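Local structure of endoglucanase E-5 (Thermobifida fusca, 2CKR) at residues Val132-Ala137 / Pro164-Ile169; Val11-Thr16 / Ala196-Tyr201; Thr230-Glu235 / Ile260-Trp265; Glu121-His126 / Arg160-Asp165. The protein catalyses the internal hydrolysis of beta-1,4-glucosidic linkages in cellulose, lichenin and cereal beta-glucans, the part described being its family 5 glycoside hydrolase catalytic domain. The protein carries 1 engineered substitution. All coordinates share one frame; numbering follows the deposited sequence.

Interaction 1 (Val132-Ala137 / Pro164-Ile169). With ZN (zinc ion), chain G.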
loop_
_atom_site.group_PDB
_atom_site.type_symbol
_atom_site.label_atom_id
_atom_site.label_comp_id
_atom_site.label_asym_id
_atom_site.label_seq_id
_atom_site.Cartn_x
_atom_site.Cartn_y
_atom_site.Cartn_z
ATOM N N VAL A 132 -4.064 11.956 1.691
ATOM C CA VAL A 132 -4.188 10.993 0.595
ATOM C C VAL A 132 -2.889 10.870 -0.217
ATOM O O VAL A 132 -2.311 11.868 -0.655
ATOM C CB VAL A 132 -5.354 11.388 -0.337
ATOM C CG1 VAL A 132 -5.611 10.309 -1.372
ATOM C CG2 VAL A 132 -6.624 11.667 0.486
ATOM N N LEU A 133 -2.436 9.625 -0.378
ATOM C CA LEU A 133 -1.305 9.240 -1.210
ATOM C C LEU A 133 -1.836 8.366 -2.352
ATOM O O LEU A 133 -2.831 7.663 -2.192
ATOM C CB LEU A 133 -0.320 8.415 -0.390
ATOM C CG LEU A 133 0.352 9.060 0.821
ATOM C CD1 LEU A 133 -0.501 8.918 2.083
ATOM C CD2 LEU A 133 1.721 8.418 1.037
ATOM N N TYR A 134 -1.181 8.432 -3.499
ATOM C CA TYR A 134 -1.672 7.794 -4.711
ATOM C C TYR A 134 -0.675 6.739 -5.162
ATOM O O TYR A 134 0.487 7.055 -5.368
ATOM C CB TYR A 134 -1.820 8.833 -5.808
ATOM C CG TYR A 134 -2.803 9.925 -5.491
ATOM C CD1 TYR A 134 -4.132 9.779 -5.803
ATOM C CD2 TYR A 134 -2.407 11.087 -4.851
ATOM C CE1 TYR A 134 -5.051 10.772 -5.512
ATOM C CE2 TYR A 134 -3.328 12.081 -4.544
ATOM C CZ TYR A 134 -4.641 11.921 -4.885
ATOM O OH TYR A 134 -5.545 12.914 -4.591
ATOM N N GLU A 135 -1.113 5.492 -5.278
ATOM C CA GLU A 135 -0.256 4.391 -5.721
ATOM C C GLU A 135 -0.679 3.999 -7.137
ATOM O O GLU A 135 -1.721 3.379 -7.322
ATOM C CB GLU A 135 -0.384 3.203 -4.751
ATOM C CG GLU A 135 0.508 2.017 -5.098
ATOM C CD GLU A 135 0.516 0.935 -4.021
ATOM O OE1 GLU A 135 1.282 -0.049 -4.161
ATOM O OE2 GLU A 135 -0.233 1.069 -3.016
ATOM N N ILE A 136 0.133 4.356 -8.132
ATOM C CA ILE A 136 -0.303 4.329 -9.538
ATOM C C ILE A 136 -0.149 2.982 -10.268
ATOM O O ILE A 136 -0.685 2.824 -11.368
ATOM C CB ILE A 136 0.387 5.461 -10.358
ATOM C CG1 ILE A 136 1.911 5.329 -10.325
ATOM C CG2 ILE A 136 -0.031 6.825 -9.838
ATOM C CD1 ILE A 136 2.602 6.240 -11.279
ATOM N N ALA A 137 0.508 2.004 -9.654
ATOM C CA ALA A 137 0.698 0.687 -10.283
ATOM C C ALA A 137 1.244 -0.331 -9.291
ATOM O O ALA A 137 2.460 -0.472 -9.150
ATOM C CB ALA A 137 1.652 0.791 -11.490
ATOM N N PRO A 164 -1.198 19.124 -6.698
ATOM C CA PRO A 164 0.257 19.252 -6.856
ATOM C C PRO A 164 1.094 18.786 -5.654
ATOM O O PRO A 164 2.275 18.473 -5.847
ATOM C CB PRO A 164 0.456 20.752 -7.110
ATOM C CG PRO A 164 -0.737 21.405 -6.516
ATOM C CD PRO A 164 -1.865 20.431 -6.580
ATOM N N ASP A 165 0.515 18.726 -4.460
ATOM C CA ASP A 165 1.314 18.435 -3.264
ATOM C C ASP A 165 1.257 16.982 -2.768
ATOM O O ASP A 165 1.915 16.637 -1.797
ATOM C CB ASP A 165 0.986 19.404 -2.108
ATOM C CG ASP A 165 -0.497 19.659 -1.928
ATOM O OD1 ASP A 165 -1.328 18.820 -2.336
ATOM O OD2 ASP A 165 -0.927 20.700 -1.373
ATOM N N SER A 166 0.514 16.129 -3.452
ATOM C CA SER A 166 0.319 14.767 -2.962
ATOM C C SER A 166 1.520 13.877 -3.275
ATOM O O SER A 166 2.212 14.061 -4.281
ATOM C CB SER A 166 -0.939 14.166 -3.558
ATOM O OG SER A 166 -0.763 13.946 -4.941
ATOM N N VAL A 167 1.783 12.945 -2.371
ATOM C CA VAL A 167 2.830 11.957 -2.551
ATOM C C VAL A 167 2.333 10.842 -3.468
ATOM O O VAL A 167 1.205 10.365 -3.324
ATOM C CB VAL A 167 3.237 11.357 -1.177
ATOM C CG1 VAL A 167 4.240 10.214 -1.343
ATOM C CG2 VAL A 167 3.783 12.442 -0.269
ATOM N N ILE A 168 3.175 10.445 -4.418
ATOM C CA ILE A 168 2.858 9.354 -5.334
ATOM C C ILE A 168 3.840 8.197 -5.121
ATOM O O ILE A 168 5.049 8.429 -5.013
ATOM C CB ILE A 168 2.893 9.863 -6.791
ATOM C CG1 ILE A 168 1.812 10.936 -6.992
ATOM C CG2 ILE A 168 2.674 8.718 -7.771
ATOM C CD1 ILE A 168 1.903 11.680 -8.326
ATOM N N ILE A 169 3.310 6.977 -5.059
ATOM C CA ILE A 169 4.097 5.757 -4.901
ATOM C C ILE A 169 4.114 4.993 -6.219
ATOM O O ILE A 169 3.065 4.736 -6.808
ATOM C CB ILE A 169 3.529 4.855 -3.789
ATOM C CG1 ILE A 169 3.459 5.631 -2.468
ATOM C CG2 ILE A 169 4.388 3.584 -3.657
ATOM C CD1 ILE A 169 2.684 4.912 -1.365
HETATM ZN ZN ZN G . -3.459 18.549 -2.108
HETATM O O HOH W 1 0.091 12.839 0.022
HETATM O O HOH W 2 2.495 2.141 -7.646
HETATM O O HOH W 3 -3.231 19.763 -0.273
#
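Y134 pairs with I168 and E135 with I169 where 132-137 and 164-169 run as parallel neighbouring strands. Three bonds make the ladder: Y134 N to V167 O (3.1 Å), I169 N to Y134 O (2.8 Å) and I136 N to I169 O (3.2 Å). A water extends it at each end, linking V132 O to V167 N and A137 N to I169 O. On one face, the Y134 ring stands with CG anti to its carbonyl carbon (chi1 -62°), and its edge meets S166, CE2 lying 3.3 Å from S166 CB, which sits in the ring plane. The Y134 hydroxyl is hydrogen-bonded to D163 OD2. V132 CG1 covers part of a ring face. Further along, I136 CG2 rests 3.9 Å from I168 CG2. L133 runs alongside V167, its CD2 3.9 Å from V167 CG1. A leucine in place of Y134 would probably leave D163 OD2 without its hydroxyl partner and S166 CB without the ring edge. Helix 112-125 covers Y134 through F119, I122 and A123, and helix 145-162 covers I136 through I159. On the other face E135 points into the barrel, salt-bridged to R61. Strands 95-101 and 199-206 flank the pair.

Interaction 2 (Val11-Thr16 / Ala196-Tyr201)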
loop_
_atom_site.group_PDB
_atom_site.type_symbol
_atom_site.label_atom_id
_atom_site.label_comp_id
_atom_site.label_asym_id
_atom_site.label_seq_id
_atom_site.Cartn_x
_atom_site.Cartn_y
_atom_site.Cartn_z
ATOM N N VAL A 11 1.955 15.205 5.149
ATOM C CA VAL A 11 3.193 14.460 4.943
ATOM C C VAL A 11 3.772 14.733 3.538
ATOM O O VAL A 11 3.030 14.938 2.575
ATOM C CB VAL A 11 2.998 12.938 5.196
ATOM C CG1 VAL A 11 2.655 12.671 6.674
ATOM C CG2 VAL A 11 1.953 12.336 4.266
ATOM N N GLN A 12 5.098 14.810 3.462
ATOM C CA GLN A 12 5.833 15.007 2.204
ATOM C C GLN A 12 7.163 14.256 2.286
ATOM O O GLN A 12 7.659 13.999 3.369
ATOM C CB GLN A 12 6.137 16.494 1.963
ATOM C CG GLN A 12 4.941 17.456 1.921
ATOM C CD GLN A 12 4.286 17.542 0.549
ATOM O OE1 GLN A 12 4.596 18.447 -0.252
ATOM N NE2 GLN A 12 3.375 16.613 0.271
ATOM N N VAL A 13 7.748 13.912 1.145
ATOM C CA VAL A 13 9.104 13.366 1.123
ATOM C C VAL A 13 10.081 14.477 1.482
ATOM O O VAL A 13 9.934 15.603 1.016
ATOM C CB VAL A 13 9.452 12.794 -0.248
ATOM C CG1 VAL A 13 10.951 12.432 -0.334
ATOM C CG2 VAL A 13 8.553 11.584 -0.551
ATOM N N CYS A 14 11.038 14.166 2.348
ATOM C CA CYS A 14 12.157 15.063 2.618
ATOM C C CYS A 14 13.408 14.215 2.547
ATOM O O CYS A 14 13.583 13.299 3.339
ATOM C CB CYS A 14 12.028 15.736 3.980
ATOM S SG CYS A 14 13.255 17.034 4.300
ATOM N N GLY A 15 14.268 14.506 1.575
ATOM C CA GLY A 15 15.440 13.689 1.336
ATOM C C GLY A 15 15.010 12.314 0.862
ATOM O O GLY A 15 14.316 12.216 -0.142
ATOM N N THR A 16 15.378 11.267 1.599
ATOM C CA THR A 16 15.049 9.890 1.223
ATOM C C THR A 16 14.019 9.237 2.142
ATOM O O THR A 16 13.894 8.018 2.152
ATOM C CB THR A 16 16.315 9.021 1.225
ATOM O OG1 THR A 16 16.800 8.873 2.571
ATOM C CG2 THR A 16 17.447 9.709 0.470
ATOM N N ALA A 196 10.370 13.220 -11.156
ATOM C CA ALA A 196 9.400 13.953 -10.361
ATOM C C ALA A 196 9.862 13.861 -8.933
ATOM O O ALA A 196 10.645 12.976 -8.589
ATOM C CB ALA A 196 8.028 13.346 -10.503
ATOM N N SER A 197 9.383 14.764 -8.095
ATOM C CA SER A 197 9.694 14.675 -6.689
ATOM C C SER A 197 8.453 14.413 -5.879
ATOM O O SER A 197 7.361 14.263 -6.423
ATOM C CB SER A 197 10.424 15.913 -6.237
ATOM O OG SER A 197 11.726 15.860 -6.786
ATOM N N ASN A 198 8.642 14.278 -4.580
ATOM C CA ASN A 198 7.591 13.800 -3.716
ATOM C C ASN A 198 7.089 12.419 -4.195
ATOM O O ASN A 198 5.889 12.155 -4.224
ATOM C CB ASN A 198 6.469 14.842 -3.673
ATOM C CG ASN A 198 5.902 15.030 -2.296
ATOM O OD1 ASN A 198 6.505 14.641 -1.294
ATOM N ND2 ASN A 198 4.735 15.647 -2.231
ATOM N N ILE A 199 8.044 11.569 -4.586
ATOM C CA ILE A 199 7.812 10.202 -5.077
ATOM C C ILE A 199 8.408 9.194 -4.082
ATOM O O ILE A 199 9.466 9.455 -3.497
ATOM C CB ILE A 199 8.506 9.995 -6.468
ATOM C CG1 ILE A 199 7.974 10.979 -7.518
ATOM C CG2 ILE A 199 8.363 8.545 -6.960
ATOM C CD1 ILE A 199 6.507 10.804 -7.869
ATOM N N MET A 200 7.731 8.059 -3.890
ATOM C CA MET A 200 8.287 6.910 -3.180
ATOM C C MET A 200 8.196 5.697 -4.101
ATOM O O MET A 200 7.416 5.677 -5.053
ATOM C CB MET A 200 7.520 6.637 -1.880
ATOM C CG MET A 200 7.373 7.850 -1.008
ATOM S SD MET A 200 6.591 7.467 0.555
ATOM C CE MET A 200 7.912 6.808 1.439
ATOM N N TYR A 201 9.012 4.690 -3.836
ATOM C CA TYR A 201 9.015 3.472 -4.631
ATOM C C TYR A 201 8.535 2.310 -3.768
ATOM O O TYR A 201 8.885 2.220 -2.586
ATOM C CB TYR A 201 10.419 3.204 -5.181
ATOM C CG TYR A 201 10.892 4.281 -6.121
ATOM C CD1 TYR A 201 11.495 5.447 -5.639
ATOM C CD2 TYR A 201 10.699 4.160 -7.493
ATOM C CE1 TYR A 201 11.917 6.450 -6.517
ATOM C CE2 TYR A 201 11.110 5.147 -8.362
ATOM C CZ TYR A 201 11.729 6.278 -7.877
ATOM O OH TYR A 201 12.132 7.252 -8.769
HETATM O O HOH W 4 9.084 16.763 -1.414
#
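The N198 side chain runs antiparallel past that of V13, and the asparagine carbonyl meets the strand backbone head-on. V13 N donates to N198 OD1 at 2.8 Å, with the N-H pointing nearly straight at the oxygen (167°). The backbone of N198 has positive phi and psi, and its chi1 of -139° lies away from a staggered position; this swings the amide across to the 11-16 segment. A water donates to V13 O at 2.8 Å and makes a weaker second contact at the same OD1.

The Q12 amide crosses that of N198 steeply, their planes 78° apart. NE2 of Q12 and ND2 of N198 are both donors and do not bond to each other. Q12 is bent at chi2 and its NE2 turns back to V11 O at 2.9 Å; D165 O lies close too, at a spacing too short to trust. V13 CG2 packs on M200 CG at 3.9 Å and also lies against the I199 carbonyl oxygen, 3.7 Å from CG2 to O.

Strand 12-14 pairs with 17-19 in a short antiparallel hairpin, and L18 of that hairpin also touches M200. Here the hairpin meets the chain entering strand 199-206, at the N-terminal end of the barrel. A hairpin lying over that end of a TIM barrel is a feature of many family 5 cellulases.

Interaction 3 (Thr230-Glu235 / Ile260-Trp265). Engineered in segment 230-235: Q231 (natural residue Glu).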
loop_
_atom_site.group_PDB
_atom_site.type_symbol
_atom_site.label_atom_id
_atom_site.label_comp_id
_atom_site.label_asym_id
_atom_site.label_seq_id
_atom_site.Cartn_x
_atom_site.Cartn_y
_atom_site.Cartn_z
ATOM N N THR A 230 4.137 -1.230 0.505
ATOM C CA THR A 230 2.682 -1.132 0.370
ATOM C C THR A 230 1.995 -2.478 0.506
ATOM O O THR A 230 0.777 -2.534 0.651
ATOM C CB THR A 230 2.276 -0.479 -0.964
ATOM O OG1 THR A 230 2.957 -1.111 -2.044
ATOM C CG2 THR A 230 2.721 0.979 -1.041
ATOM N N GLN A 231 2.756 -3.564 0.443
ATOM C CA GLN A 231 2.177 -4.894 0.600
ATOM C C GLN A 231 3.201 -5.882 1.138
ATOM O O GLN A 231 4.250 -6.077 0.537
ATOM C CB GLN A 231 1.643 -5.390 -0.754
ATOM C CG GLN A 231 0.544 -6.400 -0.644
ATOM C CD GLN A 231 -0.088 -6.735 -1.986
ATOM O OE1 GLN A 231 -0.664 -5.869 -2.640
ATOM N NE2 GLN A 231 -0.004 -8.009 -2.384
ATOM N N PHE A 232 2.909 -6.491 2.278
ATOM C CA PHE A 232 3.767 -7.559 2.781
ATOM C C PHE A 232 2.995 -8.572 3.588
ATOM O O PHE A 232 1.927 -8.280 4.117
ATOM C CB PHE A 232 4.944 -7.004 3.592
ATOM C CG PHE A 232 4.617 -6.715 5.038
ATOM C CD1 PHE A 232 4.089 -5.495 5.398
ATOM C CD2 PHE A 232 4.826 -7.668 6.024
ATOM C CE1 PHE A 232 3.787 -5.228 6.708
ATOM C CE2 PHE A 232 4.515 -7.399 7.352
ATOM C CZ PHE A 232 4.009 -6.174 7.691
ATOM N N GLY A 233 3.529 -9.785 3.651
ATOM C CA GLY A 233 2.959 -10.827 4.488
ATOM C C GLY A 233 4.051 -11.543 5.256
ATOM O O GLY A 233 5.241 -11.343 4.994
ATOM N N THR A 234 3.628 -12.363 6.214
ATOM C CA THR A 234 4.523 -13.202 7.001
ATOM C C THR A 234 4.574 -14.630 6.477
ATOM O O THR A 234 5.352 -15.422 6.983
ATOM C CB THR A 234 4.077 -13.231 8.483
ATOM O OG1 THR A 234 2.721 -13.701 8.587
ATOM C CG2 THR A 234 4.032 -11.842 9.065
ATOM N N GLU A 235 3.769 -14.953 5.462
ATOM C CA GLU A 235 3.668 -16.320 4.953
ATOM C C GLU A 235 4.373 -16.383 3.595
ATOM O O GLU A 235 5.266 -15.592 3.341
ATOM C CB GLU A 235 2.205 -16.799 4.893
ATOM C CG GLU A 235 1.210 -15.777 4.372
ATOM C CD GLU A 235 0.722 -14.846 5.470
ATOM O OE1 GLU A 235 0.804 -13.613 5.279
ATOM O OE2 GLU A 235 0.273 -15.343 6.531
ATOM N N ILE A 260 10.730 3.222 7.509
ATOM C CA ILE A 260 10.019 2.805 6.300
ATOM C C ILE A 260 8.610 2.382 6.685
ATOM O O ILE A 260 8.419 1.432 7.458
ATOM C CB ILE A 260 10.771 1.628 5.624
ATOM C CG1 ILE A 260 12.146 2.090 5.132
ATOM C CG2 ILE A 260 9.954 1.046 4.453
ATOM C CD1 ILE A 260 13.099 0.956 4.837
ATOM N N GLY A 261 7.622 3.078 6.120
ATOM C CA GLY A 261 6.226 2.776 6.365
ATOM C C GLY A 261 5.798 1.486 5.702
ATOM O O GLY A 261 6.436 1.005 4.753
ATOM N N TRP A 262 4.719 0.915 6.210
ATOM C CA TRP A 262 4.216 -0.328 5.666
ATOM C C TRP A 262 2.726 -0.523 5.856
ATOM O O TRP A 262 2.131 0.017 6.787
ATOM C CB TRP A 262 4.966 -1.511 6.260
ATOM C CG TRP A 262 5.123 -1.626 7.775
ATOM C CD1 TRP A 262 6.248 -1.351 8.482
ATOM C CD2 TRP A 262 4.187 -2.178 8.724
ATOM N NE1 TRP A 262 6.075 -1.668 9.811
ATOM C CE2 TRP A 262 4.816 -2.171 9.988
ATOM C CE3 TRP A 262 2.863 -2.641 8.645
ATOM C CZ2 TRP A 262 4.178 -2.612 11.149
ATOM C CZ3 TRP A 262 2.238 -3.106 9.809
ATOM C CH2 TRP A 262 2.891 -3.078 11.034
ATOM N N THR A 263 2.132 -1.293 4.944
ATOM C CA THR A 263 0.751 -1.757 5.096
ATOM C C THR A 263 0.693 -3.267 4.850
ATOM O O THR A 263 1.097 -3.742 3.800
ATOM C CB THR A 263 -0.217 -0.996 4.159
ATOM O OG1 THR A 263 0.355 -0.848 2.850
ATOM C CG2 THR A 263 -0.406 0.451 4.650
ATOM N N LYS A 264 0.179 -4.008 5.823
ATOM C CA LYS A 264 0.167 -5.461 5.753
ATOM C C LYS A 264 -0.994 -5.990 4.906
ATOM O O LYS A 264 -2.110 -5.488 4.986
ATOM C CB LYS A 264 0.093 -6.062 7.157
ATOM C CG LYS A 264 0.424 -7.552 7.199
ATOM C CD LYS A 264 0.140 -8.150 8.562
ATOM C CE LYS A 264 0.306 -9.683 8.596
ATOM N NZ LYS A 264 -0.132 -10.382 7.344
ATOM N N TRP A 265 -0.704 -7.009 4.096
ATOM C CA TRP A 265 -1.698 -7.740 3.334
ATOM C C TRP A 265 -2.210 -8.870 4.232
ATOM O O TRP A 265 -1.430 -9.784 4.516
ATOM C CB TRP A 265 -0.977 -8.351 2.131
ATOM C CG TRP A 265 -1.815 -9.006 1.107
ATOM C CD1 TRP A 265 -1.880 -10.345 0.830
ATOM C CD2 TRP A 265 -2.662 -8.363 0.159
ATOM N NE1 TRP A 265 -2.751 -10.569 -0.207
ATOM C CE2 TRP A 265 -3.248 -9.372 -0.639
ATOM C CE3 TRP A 265 -3.028 -7.028 -0.073
ATOM C CZ2 TRP A 265 -4.152 -9.087 -1.661
ATOM C CZ3 TRP A 265 -3.916 -6.746 -1.096
ATOM C CH2 TRP A 265 -4.466 -7.773 -1.881
HETATM O O HOH W 5 -0.263 -12.104 3.320
#
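W265 N donates to F232 O at 2.9 Å, and T263 OG1 donates to T230 O at 2.8 Å from above the carbonyl plane. F232 N, also buried, has no partner.

Aromatic contacts fill one side. The edge of the F232 ring points at the face of W262, the planes 88° apart and F232 CE1 3.4 Å from W262 CE3. K264 CG covers a face of the same phenyl ring, a CH-pi contact with 4.1 Å between CG and the ring centroid.

On the other side the amide of Q231 stacks on the W265 indole, planes 14° apart, with NE2 3.7 Å above the ring centre. Replacing W265 by an alanine would remove this floor and would probably leave the Q231 amide freer to turn, though R61 and Y206 still hold its ends.

The charged pair is long and doubtful, E235 OE1 lying 3.9 Å from K264 NZ; E235 OE2 is hydrogen-bonded to S273 OG, and a water links E235 OE1 to W265 O.

These are the last two strands of the TIM barrel. Q231, an engineered replacement of the natural glutamate, occupies the position of the probable nucleophile, beside the probable proton donor E139, as in family 5 retaining glycosidases.

Interaction 4 (Glu121-His126 / Arg160-Asp165). With ZN (zinc ion), chain G.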
loop_
_atom_site.group_PDB
_atom_site.type_symbol
_atom_site.label_atom_id
_atom_site.label_comp_id
_atom_site.label_asym_id
_atom_site.label_seq_id
_atom_site.Cartn_x
_atom_site.Cartn_y
_atom_site.Cartn_z
ATOM N N GLU A 121 -10.295 12.081 -11.645
ATOM C CA GLU A 121 -11.481 12.269 -10.815
ATOM C C GLU A 121 -11.116 12.295 -9.336
ATOM O O GLU A 121 -11.593 13.149 -8.592
ATOM C CB GLU A 121 -12.545 11.199 -11.066
ATOM C CG GLU A 121 -13.715 11.336 -10.092
ATOM C CD GLU A 121 -15.040 10.776 -10.579
ATOM O OE1 GLU A 121 -16.019 10.881 -9.798
ATOM O OE2 GLU A 121 -15.109 10.242 -11.708
ATOM N N ILE A 122 -10.251 11.373 -8.922
ATOM C CA ILE A 122 -9.889 11.253 -7.509
ATOM C C ILE A 122 -9.110 12.487 -7.059
ATOM O O ILE A 122 -9.384 13.055 -6.000
ATOM C CB ILE A 122 -9.059 9.966 -7.268
ATOM C CG1 ILE A 122 -9.898 8.712 -7.556
ATOM C CG2 ILE A 122 -8.534 9.929 -5.843
ATOM C CD1 ILE A 122 -10.964 8.377 -6.544
ATOM N N ALA A 123 -8.143 12.903 -7.867
ATOM C CA ALA A 123 -7.304 14.045 -7.515
ATOM C C ALA A 123 -8.085 15.372 -7.456
ATOM O O ALA A 123 -7.817 16.204 -6.594
ATOM C CB ALA A 123 -6.125 14.146 -8.467
ATOM N N GLN A 124 -9.040 15.568 -8.359
ATOM C CA GLN A 124 -9.833 16.800 -8.348
ATOM C C GLN A 124 -10.719 16.843 -7.103
ATOM O O GLN A 124 -10.755 17.854 -6.386
ATOM C CB GLN A 124 -10.677 16.939 -9.622
ATOM C CG GLN A 124 -11.319 18.318 -9.802
ATOM C CD GLN A 124 -12.633 18.497 -9.042
ATOM O OE1 GLN A 124 -13.348 17.528 -8.759
ATOM N NE2 GLN A 124 -12.952 19.746 -8.711
ATOM N N ARG A 125 -11.406 15.738 -6.834
ATOM C CA ARG A 125 -12.324 15.657 -5.701
ATOM C C ARG A 125 -11.633 15.848 -4.356
ATOM O O ARG A 125 -12.186 16.520 -3.475
ATOM C CB ARG A 125 -13.047 14.309 -5.696
ATOM C CG ARG A 125 -14.153 14.179 -4.638
ATOM C CD ARG A 125 -15.402 14.994 -4.938
ATOM N NE ARG A 125 -16.271 14.349 -5.931
ATOM C CZ ARG A 125 -17.147 13.368 -5.670
ATOM N NH1 ARG A 125 -17.293 12.870 -4.442
ATOM N NH2 ARG A 125 -17.874 12.863 -6.658
ATOM N N HIS A 126 -10.446 15.264 -4.201
ATOM C CA HIS A 126 -9.767 15.197 -2.901
ATOM C C HIS A 126 -8.532 16.084 -2.806
ATOM O O HIS A 126 -7.728 15.930 -1.896
ATOM C CB HIS A 126 -9.424 13.732 -2.576
ATOM C CG HIS A 126 -10.629 12.853 -2.554
ATOM N ND1 HIS A 126 -11.643 13.025 -1.637
ATOM C CD2 HIS A 126 -11.022 11.845 -3.369
ATOM C CE1 HIS A 126 -12.604 12.150 -1.880
ATOM N NE2 HIS A 126 -12.256 11.426 -2.929
ATOM N N ARG A 160 -0.851 15.636 -10.772
ATOM C CA ARG A 160 -0.198 16.841 -10.270
ATOM C C ARG A 160 -0.851 18.118 -10.806
ATOM O O ARG A 160 -0.810 19.165 -10.144
ATOM C CB ARG A 160 1.298 16.807 -10.610
ATOM C CG ARG A 160 2.076 15.747 -9.829
ATOM C CD ARG A 160 2.444 16.200 -8.453
ATOM N NE ARG A 160 2.811 15.138 -7.514
ATOM C CZ ARG A 160 4.044 14.676 -7.319
ATOM N NH1 ARG A 160 5.060 15.116 -8.040
ATOM N NH2 ARG A 160 4.256 13.745 -6.401
ATOM N N GLN A 161 -1.482 18.025 -11.978
ATOM C CA GLN A 161 -2.259 19.131 -12.544
ATOM C C GLN A 161 -3.403 19.532 -11.611
ATOM O O GLN A 161 -3.760 20.709 -11.528
ATOM C CB GLN A 161 -2.814 18.749 -13.930
ATOM C CG GLN A 161 -3.757 19.776 -14.563
ATOM C CD GLN A 161 -4.272 19.342 -15.928
ATOM O OE1 GLN A 161 -3.550 18.702 -16.691
ATOM N NE2 GLN A 161 -5.522 19.688 -16.231
ATOM N N ARG A 162 -3.955 18.555 -10.898
ATOM C CA ARG A 162 -5.128 18.749 -10.040
ATOM C C ARG A 162 -4.803 18.800 -8.544
ATOM O O ARG A 162 -5.510 19.463 -7.769
ATOM C CB ARG A 162 -6.115 17.613 -10.287
ATOM C CG ARG A 162 -6.796 17.688 -11.624
ATOM C CD ARG A 162 -7.085 16.348 -12.241
ATOM N NE ARG A 162 -7.754 16.532 -13.522
ATOM C CZ ARG A 162 -7.177 16.484 -14.721
ATOM N NH1 ARG A 162 -5.873 16.251 -14.865
ATOM N NH2 ARG A 162 -7.923 16.697 -15.804
ATOM N N ASP A 163 -3.722 18.127 -8.156
ATOM C CA ASP A 163 -3.336 17.942 -6.762
ATOM C C ASP A 163 -1.799 17.939 -6.669
ATOM O O ASP A 163 -1.174 16.893 -6.586
ATOM C CB ASP A 163 -3.922 16.620 -6.237
ATOM C CG ASP A 163 -3.812 16.488 -4.735
ATOM O OD1 ASP A 163 -3.482 17.501 -4.077
ATOM O OD2 ASP A 163 -4.048 15.418 -4.126
ATOM N N PRO A 164 -1.198 19.124 -6.698
ATOM C CA PRO A 164 0.257 19.252 -6.856
ATOM C C PRO A 164 1.094 18.786 -5.654
ATOM O O PRO A 164 2.275 18.473 -5.847
ATOM C CB PRO A 164 0.456 20.752 -7.110
ATOM C CG PRO A 164 -0.737 21.405 -6.516
ATOM C CD PRO A 164 -1.865 20.431 -6.580
ATOM N N ASP A 165 0.515 18.726 -4.460
ATOM C CA ASP A 165 1.314 18.435 -3.264
ATOM C C ASP A 165 1.257 16.982 -2.768
ATOM O O ASP A 165 1.915 16.637 -1.797
ATOM C CB ASP A 165 0.986 19.404 -2.108
ATOM C CG ASP A 165 -0.497 19.659 -1.928
ATOM O OD1 ASP A 165 -1.328 18.820 -2.336
ATOM O OD2 ASP A 165 -0.927 20.700 -1.373
HETATM ZN ZN ZN G . -3.459 18.549 -2.108
HETATM O O HOH W 6 -5.035 15.369 -1.758
HETATM O O HOH W 3 -3.231 19.763 -0.273
#
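D163 OD2 faces H126 across the contact through a water that lies 2.6 Å from OD2 and 2.8 Å from H126 O. The same oxygen is the one that meets Y134. The other carboxylate oxygen, D163 OD1, binds zinc at 2.2 Å, so the rotation of the group is fixed. D165 OD1 binds the ion at 2.2 Å as well, and a second water and A127 O complete the site. This second water also donates to D165 OD2 at 2.7 Å, tying the second carboxylate to the metal by both oxygens.

Beside this polar corner the helices meet through small groups. The A123 methyl fits against the bases of two side chains, 3.9 Å from R162 CB and 4.0 Å from D163 CB. D163 has CG anti to its backbone N (chi1 -168°), which turns the carboxylate past A123 toward the metal. R162 CB lies beside the Q124 backbone N, 4.1 Å away, while the R162 guanidinium bonds back to V158 O.

The contact thus joins the C-terminal ends of helices 112-125 and 145-162 on the outside of the barrel, over strand 132-135. Helix 75-90 lies along the far side of helix 112-125, touching E121, I122 and H126.

Interactions 1 and 4 share P164 and D165 and meet at the zinc; the bond between Y134 and D163 ties barrel strand to helix ends. Interaction 2 sits on the next strand, where I168 O and M200 N lie 2.9 Å apart, and R160 NH1 of interaction 4 reaches S197 O at 2.9 Å. Interaction 3 lies across the barrel, its centre about 18 Å from that of interaction 1, yet E135 OE1 and T230 OG1 approach to 2.9 Å inside it. Interaction 3 holds Q231 of the active site and interaction 1 borders it, the E135 side chain about 6 Å from that of Q231. The zinc corner of interaction 4 is remote, its nearest atoms about 14 Å from interaction 3.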